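Local coordinates for protein dual oxidase maturation factor 1 (Mus musculus, PDB 6WXU) that probably supports maturation of the oxidase DUOX1 and its transport from the endoplasmic reticulum to the plasma membrane, at residues 84-87 with 93-96; 129-134 with 139-144; 158-163 with 233-238; 181-186 with 214-219; 195-198 with 204-207. All coordinates share one frame; numbering follows the deposited sequence.

Interaction 1. Residues 84-87 with 93-96. With NAG (2-acetamido-2-deoxy-beta-D-glucopyranose), chain M.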
# COMPACT_ATOMS: atom_id res chain seq x y z
N ASN B 84 -18.31 4.04 -29.09
CA ASN B 84 -16.99 3.56 -29.50
C ASN B 84 -15.94 4.36 -28.75
O ASN B 84 -15.88 5.59 -28.89
CB ASN B 84 -16.79 3.72 -31.01
CG ASN B 84 -17.87 3.08 -31.81
OD1 ASN B 84 -18.60 2.22 -31.32
ND2 ASN B 84 -18.00 3.50 -33.06
N THR B 85 -15.11 3.68 -27.98
CA THR B 85 -14.13 4.34 -27.14
C THR B 85 -12.77 3.67 -27.29
O THR B 85 -12.64 2.61 -27.90
CB THR B 85 -14.54 4.30 -25.66
OG1 THR B 85 -14.70 2.95 -25.24
CG2 THR B 85 -15.84 5.04 -25.45
N THR B 86 -11.74 4.32 -26.74
CA THR B 86 -10.45 3.68 -26.63
C THR B 86 -10.50 2.60 -25.55
O THR B 86 -11.41 2.57 -24.72
CB THR B 86 -9.37 4.70 -26.30
OG1 THR B 86 -9.63 5.28 -25.02
CG2 THR B 86 -9.35 5.80 -27.34
N TYR B 87 -9.53 1.70 -25.57
CA TYR B 87 -9.54 0.58 -24.64
C TYR B 87 -8.40 0.64 -23.63
O TYR B 87 -8.66 0.68 -22.43
CB TYR B 87 -9.48 -0.74 -25.42
CG TYR B 87 -9.57 -1.96 -24.55
CD1 TYR B 87 -10.31 -1.95 -23.38
CD2 TYR B 87 -8.91 -3.13 -24.89
CE1 TYR B 87 -10.39 -3.06 -22.58
CE2 TYR B 87 -8.99 -4.24 -24.09
CZ TYR B 87 -9.73 -4.20 -22.94
OH TYR B 87 -9.81 -5.31 -22.14
N LYS B 93 -6.08 1.16 -30.92
CA LYS B 93 -7.30 0.47 -31.32
C LYS B 93 -8.49 0.90 -30.47
O LYS B 93 -8.36 1.12 -29.27
CB LYS B 93 -7.11 -1.04 -31.20
CG LYS B 93 -6.09 -1.60 -32.16
CD LYS B 93 -6.61 -1.52 -33.58
CE LYS B 93 -5.59 -2.07 -34.56
NZ LYS B 93 -4.37 -1.23 -34.58
N TRP B 94 -9.65 1.01 -31.11
CA TRP B 94 -10.89 1.37 -30.45
C TRP B 94 -11.81 0.17 -30.36
O TRP B 94 -11.74 -0.76 -31.17
CB TRP B 94 -11.60 2.50 -31.20
CG TRP B 94 -10.94 3.84 -31.06
CD1 TRP B 94 -9.61 4.10 -31.08
CD2 TRP B 94 -11.59 5.09 -30.85
NE1 TRP B 94 -9.39 5.44 -30.91
CE2 TRP B 94 -10.59 6.07 -30.76
CE3 TRP B 94 -12.93 5.48 -30.72
CZ2 TRP B 94 -10.88 7.41 -30.56
CZ3 TRP B 94 -13.21 6.81 -30.53
CH2 TRP B 94 -12.19 7.76 -30.44
N VAL B 95 -12.70 0.19 -29.36
CA VAL B 95 -13.65 -0.89 -29.14
C VAL B 95 -15.06 -0.32 -29.15
O VAL B 95 -15.27 0.88 -28.94
CB VAL B 95 -13.38 -1.64 -27.82
CG1 VAL B 95 -12.04 -2.31 -27.87
CG2 VAL B 95 -13.46 -0.69 -26.66
N SER B 96 -16.03 -1.19 -29.39
CA SER B 96 -17.44 -0.84 -29.37
C SER B 96 -18.07 -1.49 -28.15
O SER B 96 -18.20 -2.71 -28.08
CB SER B 96 -18.13 -1.31 -30.65
OG SER B 96 -19.50 -0.98 -30.63
C1 NAG M . -18.99 2.97 -33.95
C2 NAG M . -20.20 3.90 -34.03
C3 NAG M . -21.22 3.36 -35.02
C4 NAG M . -20.56 3.11 -36.37
C5 NAG M . -19.34 2.21 -36.20
C6 NAG M . -18.57 2.03 -37.48
C7 NAG M . -21.32 5.24 -32.31
C8 NAG M . -21.91 5.25 -30.94
N2 NAG M . -20.81 4.08 -32.72
O3 NAG M . -22.28 4.29 -35.17
O4 NAG M . -21.48 2.49 -37.26
O5 NAG M . -18.44 2.80 -35.25
O6 NAG M . -18.98 2.98 -38.46
O7 NAG M . -21.29 6.24 -33.01

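Interaction 2. Residues 129-134 with 139-144. With NAG (2-acetamido-2-deoxy-beta-D-glucopyranose), chain E.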
# COMPACT_ATOMS: atom_id res chain seq x y z
N ALA B 129 -16.37 -1.16 -8.87
CA ALA B 129 -17.06 -0.49 -7.77
C ALA B 129 -16.10 0.43 -7.03
O ALA B 129 -15.03 -0.00 -6.60
CB ALA B 129 -17.66 -1.50 -6.80
N PHE B 130 -16.51 1.69 -6.87
CA PHE B 130 -15.77 2.67 -6.08
C PHE B 130 -16.70 3.22 -5.01
O PHE B 130 -17.74 3.79 -5.32
CB PHE B 130 -15.26 3.81 -6.97
CG PHE B 130 -14.47 3.35 -8.16
CD1 PHE B 130 -15.11 2.96 -9.32
CD2 PHE B 130 -13.10 3.31 -8.12
CE1 PHE B 130 -14.40 2.54 -10.41
CE2 PHE B 130 -12.38 2.88 -9.21
CZ PHE B 130 -13.03 2.50 -10.35
N ALA B 131 -16.31 3.05 -3.75
CA ALA B 131 -17.18 3.34 -2.62
C ALA B 131 -16.76 4.61 -1.90
O ALA B 131 -15.56 4.88 -1.75
CB ALA B 131 -17.19 2.18 -1.62
N TRP B 132 -17.74 5.39 -1.46
CA TRP B 132 -17.51 6.61 -0.70
C TRP B 132 -18.19 6.57 0.66
O TRP B 132 -18.52 7.61 1.22
CB TRP B 132 -17.97 7.84 -1.48
CG TRP B 132 -19.38 7.79 -1.94
CD1 TRP B 132 -20.49 7.66 -1.16
CD2 TRP B 132 -19.84 7.89 -3.28
NE1 TRP B 132 -21.61 7.66 -1.94
CE2 TRP B 132 -21.24 7.80 -3.25
CE3 TRP B 132 -19.21 8.04 -4.51
CZ2 TRP B 132 -22.02 7.86 -4.40
CZ3 TRP B 132 -19.98 8.10 -5.65
CH2 TRP B 132 -21.37 8.01 -5.58
N ARG B 133 -18.41 5.37 1.20
CA ARG B 133 -19.02 5.25 2.51
C ARG B 133 -18.13 5.90 3.56
O ARG B 133 -16.99 6.28 3.30
CB ARG B 133 -19.27 3.79 2.86
CG ARG B 133 -20.02 3.00 1.81
CD ARG B 133 -20.57 1.70 2.39
NE ARG B 133 -21.93 1.86 2.89
CZ ARG B 133 -23.02 1.45 2.26
NH1 ARG B 133 -22.92 0.83 1.09
NH2 ARG B 133 -24.22 1.64 2.79
N LEU B 134 -18.66 6.03 4.77
CA LEU B 134 -17.94 6.73 5.83
C LEU B 134 -16.67 5.99 6.25
O LEU B 134 -15.75 6.63 6.76
CB LEU B 134 -18.84 6.95 7.03
CG LEU B 134 -19.06 8.42 7.40
CD1 LEU B 134 -19.61 9.18 6.20
CD2 LEU B 134 -19.98 8.55 8.59
N ALA B 139 -10.49 8.34 -2.87
CA ALA B 139 -9.24 8.74 -3.52
C ALA B 139 -8.24 7.59 -3.56
O ALA B 139 -7.56 7.38 -4.57
CB ALA B 139 -8.65 9.95 -2.82
N GLU B 140 -8.12 6.84 -2.46
CA GLU B 140 -7.19 5.72 -2.45
C GLU B 140 -7.66 4.61 -3.38
O GLU B 140 -6.84 3.96 -4.04
CB GLU B 140 -7.03 5.18 -1.03
N GLU B 141 -8.97 4.38 -3.46
CA GLU B 141 -9.48 3.37 -4.37
C GLU B 141 -9.25 3.77 -5.82
O GLU B 141 -8.92 2.93 -6.66
CB GLU B 141 -10.96 3.13 -4.12
CG GLU B 141 -11.22 2.25 -2.91
CD GLU B 141 -12.69 2.07 -2.65
OE1 GLU B 141 -13.41 3.09 -2.58
OE2 GLU B 141 -13.14 0.92 -2.52
N TYR B 142 -9.40 5.06 -6.13
CA TYR B 142 -9.15 5.52 -7.49
C TYR B 142 -7.67 5.45 -7.84
O TYR B 142 -7.31 5.09 -8.96
CB TYR B 142 -9.69 6.93 -7.69
CG TYR B 142 -9.37 7.51 -9.04
CD1 TYR B 142 -9.93 6.97 -10.19
CD2 TYR B 142 -8.53 8.60 -9.17
CE1 TYR B 142 -9.64 7.50 -11.42
CE2 TYR B 142 -8.24 9.13 -10.40
CZ TYR B 142 -8.80 8.57 -11.52
OH TYR B 142 -8.52 9.09 -12.76
N ALA B 143 -6.80 5.78 -6.89
CA ALA B 143 -5.37 5.67 -7.14
C ALA B 143 -4.96 4.22 -7.35
O ALA B 143 -4.10 3.93 -8.19
CB ALA B 143 -4.58 6.30 -6.00
N LYS B 144 -5.56 3.30 -6.60
CA LYS B 144 -5.25 1.89 -6.77
C LYS B 144 -5.80 1.35 -8.08
O LYS B 144 -5.19 0.46 -8.69
CB LYS B 144 -5.80 1.08 -5.60
CG LYS B 144 -5.32 -0.35 -5.55
CD LYS B 144 -3.81 -0.39 -5.32
CE LYS B 144 -3.27 -1.80 -5.47
NZ LYS B 144 -3.39 -2.31 -6.87
C1 NAG E . -20.47 -3.78 -8.05
C2 NAG E . -21.33 -5.04 -8.05
C3 NAG E . -20.75 -6.09 -7.10
C4 NAG E . -19.27 -6.33 -7.37
C5 NAG E . -18.52 -5.00 -7.37
C6 NAG E . -17.07 -5.14 -7.77
C7 NAG E . -23.74 -4.90 -8.48
C8 NAG E . -25.08 -4.52 -7.92
N2 NAG E . -22.70 -4.72 -7.67
O3 NAG E . -21.47 -7.30 -7.27
O4 NAG E . -18.74 -7.15 -6.33
O5 NAG E . -19.12 -4.12 -8.33
O6 NAG E . -16.92 -5.98 -8.91
O7 NAG E . -23.62 -5.36 -9.61

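Interaction 3. Residues 158-163 with 233-238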
# COMPACT_ATOMS: atom_id res chain seq x y z
N ALA B 158 -14.86 7.02 -13.39
CA ALA B 158 -14.54 6.84 -11.99
C ALA B 158 -13.96 8.10 -11.37
O ALA B 158 -14.13 8.33 -10.17
CB ALA B 158 -13.55 5.70 -11.82
N GLU B 159 -13.28 8.92 -12.16
CA GLU B 159 -12.73 10.16 -11.64
C GLU B 159 -13.72 11.31 -11.67
O GLU B 159 -13.47 12.33 -11.02
CB GLU B 159 -11.48 10.57 -12.43
CG GLU B 159 -11.79 11.30 -13.70
CD GLU B 159 -10.62 12.11 -14.18
OE1 GLU B 159 -9.89 12.67 -13.34
OE2 GLU B 159 -10.42 12.20 -15.41
N LYS B 160 -14.81 11.18 -12.42
CA LYS B 160 -15.86 12.19 -12.33
C LYS B 160 -16.38 12.36 -10.91
O LYS B 160 -16.82 13.45 -10.54
CB LYS B 160 -17.01 11.84 -13.27
CG LYS B 160 -16.73 12.07 -14.73
CD LYS B 160 -16.62 13.54 -15.04
CE LYS B 160 -16.46 13.77 -16.52
NZ LYS B 160 -16.45 15.21 -16.85
N PHE B 161 -16.33 11.31 -10.10
CA PHE B 161 -16.86 11.33 -8.74
C PHE B 161 -15.78 11.48 -7.68
O PHE B 161 -16.06 11.26 -6.50
CB PHE B 161 -17.65 10.05 -8.46
CG PHE B 161 -18.88 9.91 -9.28
CD1 PHE B 161 -18.81 9.33 -10.53
CD2 PHE B 161 -20.10 10.34 -8.82
CE1 PHE B 161 -19.94 9.20 -11.30
CE2 PHE B 161 -21.23 10.21 -9.58
CZ PHE B 161 -21.15 9.64 -10.82
N THR B 162 -14.57 11.83 -8.07
CA THR B 162 -13.45 11.84 -7.15
C THR B 162 -13.46 13.12 -6.32
O THR B 162 -14.04 14.13 -6.73
CB THR B 162 -12.15 11.68 -7.93
OG1 THR B 162 -11.26 10.81 -7.23
CG2 THR B 162 -11.46 13.01 -8.14
N PRO B 163 -12.86 13.09 -5.13
CA PRO B 163 -12.83 14.30 -4.30
C PRO B 163 -12.04 15.41 -4.97
O PRO B 163 -10.98 15.18 -5.55
CB PRO B 163 -12.14 13.83 -3.01
CG PRO B 163 -12.34 12.39 -2.98
CD PRO B 163 -12.35 11.92 -4.40
N PRO B 233 -25.92 19.05 -15.13
CA PRO B 233 -25.08 19.89 -16.00
C PRO B 233 -23.70 19.33 -16.28
O PRO B 233 -23.09 19.73 -17.28
CB PRO B 233 -24.99 21.21 -15.22
CG PRO B 233 -25.10 20.80 -13.81
CD PRO B 233 -26.09 19.67 -13.80
N CYS B 234 -23.18 18.44 -15.45
CA CYS B 234 -21.81 17.96 -15.65
C CYS B 234 -21.76 17.00 -16.83
O CYS B 234 -22.54 16.05 -16.89
CB CYS B 234 -21.29 17.29 -14.39
SG CYS B 234 -21.06 18.46 -13.04
N PRO B 235 -20.85 17.21 -17.78
CA PRO B 235 -20.84 16.39 -18.99
C PRO B 235 -20.24 15.01 -18.75
O PRO B 235 -19.23 14.87 -18.06
CB PRO B 235 -19.97 17.20 -19.96
CG PRO B 235 -19.03 17.91 -19.07
CD PRO B 235 -19.79 18.23 -17.81
N LEU B 236 -20.88 14.01 -19.32
CA LEU B 236 -20.39 12.64 -19.28
C LEU B 236 -20.18 12.12 -20.69
O LEU B 236 -20.63 11.03 -21.03
CB LEU B 236 -21.37 11.74 -18.51
CG LEU B 236 -21.48 11.97 -17.01
CD1 LEU B 236 -22.70 11.27 -16.46
CD2 LEU B 236 -20.24 11.47 -16.32
N ARG B 237 -19.52 12.91 -21.53
CA ARG B 237 -19.30 12.54 -22.91
C ARG B 237 -18.28 11.42 -23.01
O ARG B 237 -17.20 11.49 -22.41
CB ARG B 237 -18.83 13.75 -23.71
CG ARG B 237 -19.51 15.03 -23.34
CD ARG B 237 -20.93 15.04 -23.81
NE ARG B 237 -21.01 15.18 -25.26
CZ ARG B 237 -21.54 16.23 -25.87
NH1 ARG B 237 -21.58 16.28 -27.20
NH2 ARG B 237 -22.04 17.23 -25.16
N LEU B 238 -18.60 10.38 -23.78
CA LEU B 238 -17.70 9.26 -24.04
C LEU B 238 -17.57 9.12 -25.56
O LEU B 238 -18.28 8.33 -26.17
CB LEU B 238 -18.20 7.98 -23.41
CG LEU B 238 -18.14 7.87 -21.90
CD1 LEU B 238 -19.24 6.95 -21.42
CD2 LEU B 238 -16.80 7.34 -21.47

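Interaction 4. Residues 181-186 with 214-219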
# COMPACT_ATOMS: atom_id res chain seq x y z
N SER B 181 -29.31 6.19 3.77
CA SER B 181 -29.07 4.89 4.38
C SER B 181 -29.49 4.88 5.84
O SER B 181 -30.03 3.88 6.33
CB SER B 181 -27.59 4.53 4.25
OG SER B 181 -27.33 3.29 4.88
N ALA B 182 -29.25 5.98 6.56
CA ALA B 182 -29.70 6.06 7.95
C ALA B 182 -31.22 5.97 8.05
O ALA B 182 -31.74 5.24 8.90
CB ALA B 182 -29.20 7.36 8.58
N MET B 183 -31.94 6.70 7.19
CA MET B 183 -33.39 6.62 7.21
C MET B 183 -33.87 5.20 6.91
O MET B 183 -34.85 4.74 7.50
CB MET B 183 -33.99 7.60 6.20
CG MET B 183 -33.76 9.06 6.53
SD MET B 183 -34.55 9.57 8.06
CE MET B 183 -33.14 9.66 9.15
N LEU B 184 -33.20 4.50 5.99
CA LEU B 184 -33.62 3.14 5.68
C LEU B 184 -33.39 2.20 6.86
O LEU B 184 -34.20 1.29 7.10
CB LEU B 184 -32.90 2.64 4.44
CG LEU B 184 -33.41 3.18 3.11
CD1 LEU B 184 -32.65 2.57 1.97
CD2 LEU B 184 -34.88 2.90 2.97
N TRP B 185 -32.30 2.39 7.60
CA TRP B 185 -32.09 1.56 8.79
C TRP B 185 -33.17 1.83 9.84
O TRP B 185 -33.64 0.89 10.50
CB TRP B 185 -30.71 1.80 9.38
CG TRP B 185 -29.62 1.06 8.67
CD1 TRP B 185 -28.50 1.60 8.12
CD2 TRP B 185 -29.55 -0.35 8.44
NE1 TRP B 185 -27.73 0.61 7.55
CE2 TRP B 185 -28.36 -0.59 7.74
CE3 TRP B 185 -30.38 -1.43 8.75
CZ2 TRP B 185 -27.97 -1.87 7.35
CZ3 TRP B 185 -29.99 -2.69 8.36
CH2 TRP B 185 -28.80 -2.90 7.67
N VAL B 186 -33.56 3.09 10.01
CA VAL B 186 -34.62 3.40 10.96
C VAL B 186 -35.93 2.75 10.52
O VAL B 186 -36.71 2.25 11.35
CB VAL B 186 -34.76 4.92 11.13
CG1 VAL B 186 -35.93 5.24 12.02
CG2 VAL B 186 -33.49 5.49 11.73
N GLY B 214 -43.43 3.46 6.65
CA GLY B 214 -43.60 4.11 5.36
C GLY B 214 -42.98 5.49 5.28
O GLY B 214 -42.38 5.86 4.27
N LEU B 215 -43.13 6.27 6.36
CA LEU B 215 -42.64 7.64 6.34
C LEU B 215 -41.12 7.70 6.28
O LEU B 215 -40.57 8.63 5.68
CB LEU B 215 -43.14 8.40 7.56
CG LEU B 215 -44.63 8.74 7.57
CD1 LEU B 215 -45.01 9.40 8.87
CD2 LEU B 215 -44.98 9.63 6.40
N PHE B 216 -40.43 6.74 6.87
CA PHE B 216 -38.97 6.78 6.79
C PHE B 216 -38.46 6.37 5.42
O PHE B 216 -37.42 6.86 4.98
CB PHE B 216 -38.36 5.93 7.89
CG PHE B 216 -38.37 6.60 9.23
CD1 PHE B 216 -37.42 7.55 9.54
CD2 PHE B 216 -39.34 6.30 10.16
CE1 PHE B 216 -37.44 8.18 10.76
CE2 PHE B 216 -39.36 6.93 11.38
CZ PHE B 216 -38.41 7.87 11.68
N GLN B 217 -39.18 5.50 4.71
CA GLN B 217 -38.82 5.22 3.32
C GLN B 217 -39.00 6.46 2.46
O GLN B 217 -38.14 6.79 1.63
CB GLN B 217 -39.65 4.06 2.78
CG GLN B 217 -39.47 2.77 3.54
CD GLN B 217 -40.31 1.66 2.98
OE1 GLN B 217 -40.72 1.70 1.82
NE2 GLN B 217 -40.59 0.66 3.80
N LEU B 218 -40.12 7.17 2.64
CA LEU B 218 -40.32 8.39 1.87
C LEU B 218 -39.29 9.46 2.24
O LEU B 218 -38.91 10.27 1.39
CB LEU B 218 -41.74 8.92 2.08
CG LEU B 218 -42.85 8.02 1.55
CD1 LEU B 218 -44.16 8.76 1.52
CD2 LEU B 218 -42.50 7.49 0.17
N LEU B 219 -38.83 9.47 3.49
CA LEU B 219 -37.77 10.41 3.85
C LEU B 219 -36.45 10.05 3.17
O LEU B 219 -35.69 10.94 2.79
CB LEU B 219 -37.59 10.44 5.37
CG LEU B 219 -37.88 11.78 6.04
CD1 LEU B 219 -39.32 12.19 5.79
CD2 LEU B 219 -37.58 11.69 7.51

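Interaction 5. Residues 195-198 with 204-207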
# COMPACT_ATOMS: atom_id res chain seq x y z
N ASN B 195 -43.78 -5.80 13.54
CA ASN B 195 -44.06 -7.23 13.61
C ASN B 195 -44.12 -7.73 15.04
O ASN B 195 -44.90 -8.64 15.34
CB ASN B 195 -43.01 -8.01 12.83
CG ASN B 195 -43.26 -7.99 11.34
OD1 ASN B 195 -42.33 -7.96 10.55
ND2 ASN B 195 -44.53 -8.00 10.96
N VAL B 196 -43.32 -7.16 15.94
CA VAL B 196 -43.38 -7.57 17.34
C VAL B 196 -44.70 -7.13 17.97
O VAL B 196 -45.44 -7.95 18.53
CB VAL B 196 -42.18 -7.03 18.13
CG1 VAL B 196 -42.44 -7.12 19.62
CG2 VAL B 196 -40.93 -7.81 17.77
N MET B 197 -45.01 -5.84 17.88
CA MET B 197 -46.22 -5.30 18.49
C MET B 197 -47.49 -5.65 17.72
O MET B 197 -48.57 -5.19 18.11
CB MET B 197 -46.11 -3.79 18.64
CG MET B 197 -44.95 -3.37 19.53
SD MET B 197 -45.22 -1.79 20.33
CE MET B 197 -45.38 -0.73 18.90
N LEU B 198 -47.39 -6.43 16.65
CA LEU B 198 -48.56 -7.02 16.03
C LEU B 198 -48.80 -8.45 16.48
O LEU B 198 -49.95 -8.91 16.48
CB LEU B 198 -48.44 -6.99 14.51
CG LEU B 198 -49.03 -5.77 13.82
CD1 LEU B 198 -48.69 -5.79 12.34
CD2 LEU B 198 -50.52 -5.74 14.02
N VAL B 204 -53.65 -0.79 17.73
CA VAL B 204 -53.35 0.63 17.51
C VAL B 204 -51.86 0.82 17.26
O VAL B 204 -51.45 1.46 16.29
CB VAL B 204 -53.84 1.46 18.70
N TYR B 205 -51.02 0.27 18.14
CA TYR B 205 -49.59 0.52 18.04
C TYR B 205 -48.98 -0.13 16.81
O TYR B 205 -48.05 0.42 16.21
CB TYR B 205 -48.89 0.06 19.31
CG TYR B 205 -49.03 1.03 20.46
CD1 TYR B 205 -50.21 1.13 21.18
CD2 TYR B 205 -47.97 1.86 20.82
CE1 TYR B 205 -50.33 2.02 22.23
CE2 TYR B 205 -48.09 2.76 21.86
CZ TYR B 205 -49.27 2.83 22.57
OH TYR B 205 -49.39 3.72 23.61
N GLY B 206 -49.48 -1.30 16.39
CA GLY B 206 -49.00 -1.88 15.15
C GLY B 206 -49.38 -1.04 13.95
O GLY B 206 -48.54 -0.75 13.08
N GLY B 207 -50.65 -0.64 13.87
CA GLY B 207 -51.08 0.23 12.80
C GLY B 207 -50.40 1.58 12.79
O GLY B 207 -50.40 2.27 11.76

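Interaction 1. Residues 84-87 with 93-96
Thr85 and Val95 exchange a pair of backbone hydrogen bonds: Val95 N reaches Thr85 O at 2.8 Å and nearly straight, 168° at the hydrogen, while Thr85 N reaches Val95 O at 3.0 Å. Beside this hydrogen-bonded pair, Asn84 and Ser96 form a non-hydrogen-bonded one, in which Asn84 CA approaches Val95 O at 3.2 Å in a CA-H...O contact. The apolar packing divides between the two sides of the ladder. Trp94 CG is anti to the carbonyl carbon (chi1 -72°), which lays the indole against Thr86. Thr86 CG2 stands over one face in a CH-pi contact, 3.9 Å from the centroid of the five-membered ring, and the six-membered ring reaches back along the chain until Trp94 CZ3 lies 3.4 Å from Asn84 O. A serine in place of Trp94 would probably leave the Thr86 methyl without its aromatic partner and uncover the backbone of Asn84 and Thr85. On the side of Val95, Val95 CG1 meets Tyr87 CB at 3.9 Å; the Tyr87 ring leads away and bonds through its hydroxyl to Tyr126. Thr86 OG1 likewise finds its partner outside the ladder, in Asp152. Covalent chemistry adds a third element, for Asn84 ND2 carries the C1 of an N-acetylglucosamine at 1.4 Å. The whole is the end of an antiparallel beta hairpin, strands 77-86 and 94-103, bearing an N-linked glycan, consistent with an extracellular location.

Interaction 2. Residues 129-134 with 139-144
A helix carboxylate that takes up the backbone N-H of Ala131, that of Glu141, joins the segment carrying strand 128-130 to helix 138-147 here. Ala131 N donates to Glu141 OE1 over 3.1 Å, with 147° at the hydrogen. The donor comes to the syn side of the oxygen but stands 31° out of the carboxylate plane, a tilted rather than a flush approach. What brings the acid to the strand is an extended side chain: beyond CG, which is anti to the carbonyl carbon, the chain runs straight on (chi2 178°) and spans the gap between helix and backbone. The second oxygen of the carboxylate has its own mate, since Glu141 OE2 forms a salt bridge with Arg136 in the short connection between the two segments. One acid is thereby shared between the backbone N-H of Ala131 and a guanidinium group, and the positive charge would probably help to keep it ionised.

Strand 128-130 is an outermost strand of the antiparallel sheet as counted within this chain, paired on one side with strand 108-111, where Phe130 has a backbone bond to Val108. Its Phe130 ring turns one edge to the helix, Phe130 CE2 lying 4.3 Å from Glu141 O. The same ring is packed by Ile110, Ala145 and Ala158, which places it between sheet and helices. A sugar lies beside the strand, Ala129 CB being 3.4 Å from O5 of an N-acetylglucosamine that is also hydrogen-bonded to Asn127 O.

Interaction 3. Residues 158-163 with 233-238
Lys160 gives up the most surface in this contact and spans it with two different parts of one side chain. Its ammonium end donates to the backbone of the facing loop, Lys160 NZ standing 3.1 Å from Pro235 O. The donor lies almost in line with the carbonyl bond, at a C=O...N angle of 163°. Lower down, the aliphatic stem does the apolar work: Lys160 CG touches Leu236 CD2 at 3.9 Å, and the two side chains slide past each other in opposite directions. The stem kinks once, at chi2 (-69°), and is extended from there on, which carries the nitrogen past the leucine to the carbonyl behind it.

Leu236 presents a single methyl to the lysine and is packed further by Leu157 and Leu243. Pro235 contributes chiefly its carbonyl, although its ring also comes within 4.3 Å of the ammonium group, measured from Lys160 NZ to Pro235 CG. Outside the two segments, the ammonium also makes a salt bridge to an acidic side chain on the chain of another protein, so that the same nitrogen serves both the fold and the assembly. A leucine in place of Lys160 would probably leave Pro235 O without this donor and that acidic group without its counter-charge.

Lys160 lies in a type I turn, Glu159 to Thr162, in the region where helix 152-159 gives way to loop. The partner loop, which follows helix 228-231, is tied down by the Cys234-Cys167 disulfide, and both segments reach strand 94-103, Phe161 at Ile103 and Leu238 at Val99.

Interaction 4. Residues 181-186 with 214-219
Leu219, one of the residues that meet Met183 across this contact, is held in its own helix by a 2.9 Å hydrogen bond from Leu219 N to Leu215 O. Bonds of this kind stay within each helix; between the two segments there are none, and the contact is made by apolar side chains. Phe216 is its centrepiece. Val186 CG1 sits over the middle of one face of the ring in a CH-pi contact, 3.5 Å from the centroid. That branch is anti to the backbone N of Val186 (chi1 175°), which turns it out toward the facing helix. Met183 approaches the same ring from another direction: its sulfur lies at the edge, Met183 SD being 3.8 Å from Phe216 CD1 and 86° off the ring normal, a Met-aromatic contact.

The segments run antiparallel at 170°, their axes 8.1 Å apart, as befits consecutive helices, 170-199 and 203-224, of a helical hairpin predicted to span the membrane. The bend at chi2 brings the Met183 sulfur between the helices, where Met183 SD also lies 3.7 Å from Leu219 CD2. Near the root of the same side chain, Met183 CB packs 3.7 Å from Phe216 O. Further along helix 203-224, Met183 also meets Ala220 and Phe223, while the neighbouring Leu184 packs on Val70 and Asn71 of helix 50-72.

Interaction 5. Residues 195-198 with 204-207
Met197 and Tyr205 make the side-chain part of this contact, a purely apolar one. The terminal methyl does the touching: Met197 CE lies 3.6 Å from Tyr205 CB and 4.1 Å from Tyr205 CD2, so the methyl rests chiefly against the root of the aromatic side chain. The two chains cross at a slant. The methionine is bent at chi3 (-61°), a turn about the CG-SD bond that swings the methyl across to the facing helix, while the Tyr205 ring leads away from it.

A second kind of packing sets a side chain against bare backbone. Leu198 CG comes within 4.1 Å of Gly206 CA, and the backbones are themselves close, with Leu198 CA 5.2 Å from Gly206 CA. A CB on Gly206 would point toward the 195-198 segment, so the lack of a side chain is what lets the leucine lie directly on the helix backbone.

Polar groups look past this contact. Asn195 ND2 is hydrogen-bonded to Ser60 OG, and Leu198 O receives a weak bond from Arg56, both on helix 50-72. Met197 also packs on an apolar side chain of another protein's chain.

The two segments stand at the turn of the hairpin formed by helices 170-199 and 203-224, probably at its cytoplasmic end. With no hydrogen bond between them, their cohesion rests on shape, a flexible thioether and a leucine fitted to tyrosine and glycine, a chemistry that suits helices packed within a membrane.

In the fold
Along the chain, interactions 1, 2 and 3 open in turn, and interactions 4 and 5 are nested inside the long loop that interaction 3 closes. The first three belong to the part predicted to be extracellular: interactions 1 and 2, with centres about 25 Å apart, reach the same antiparallel sheet, and interaction 3 touches both, through Leu238 against Thr85 and Ala158 against Phe130. Interactions 4 and 5 share helices 170-199 and 203-224, their centres about 18 Å apart on one helical hairpin predicted to span the membrane. About 57 Å separates the centres of interactions 1 and 5. Arg133 beside Ser181 links interaction 2 to interaction 4, so a continuous series of contacts joins the glycosylated sheet to the membrane helices.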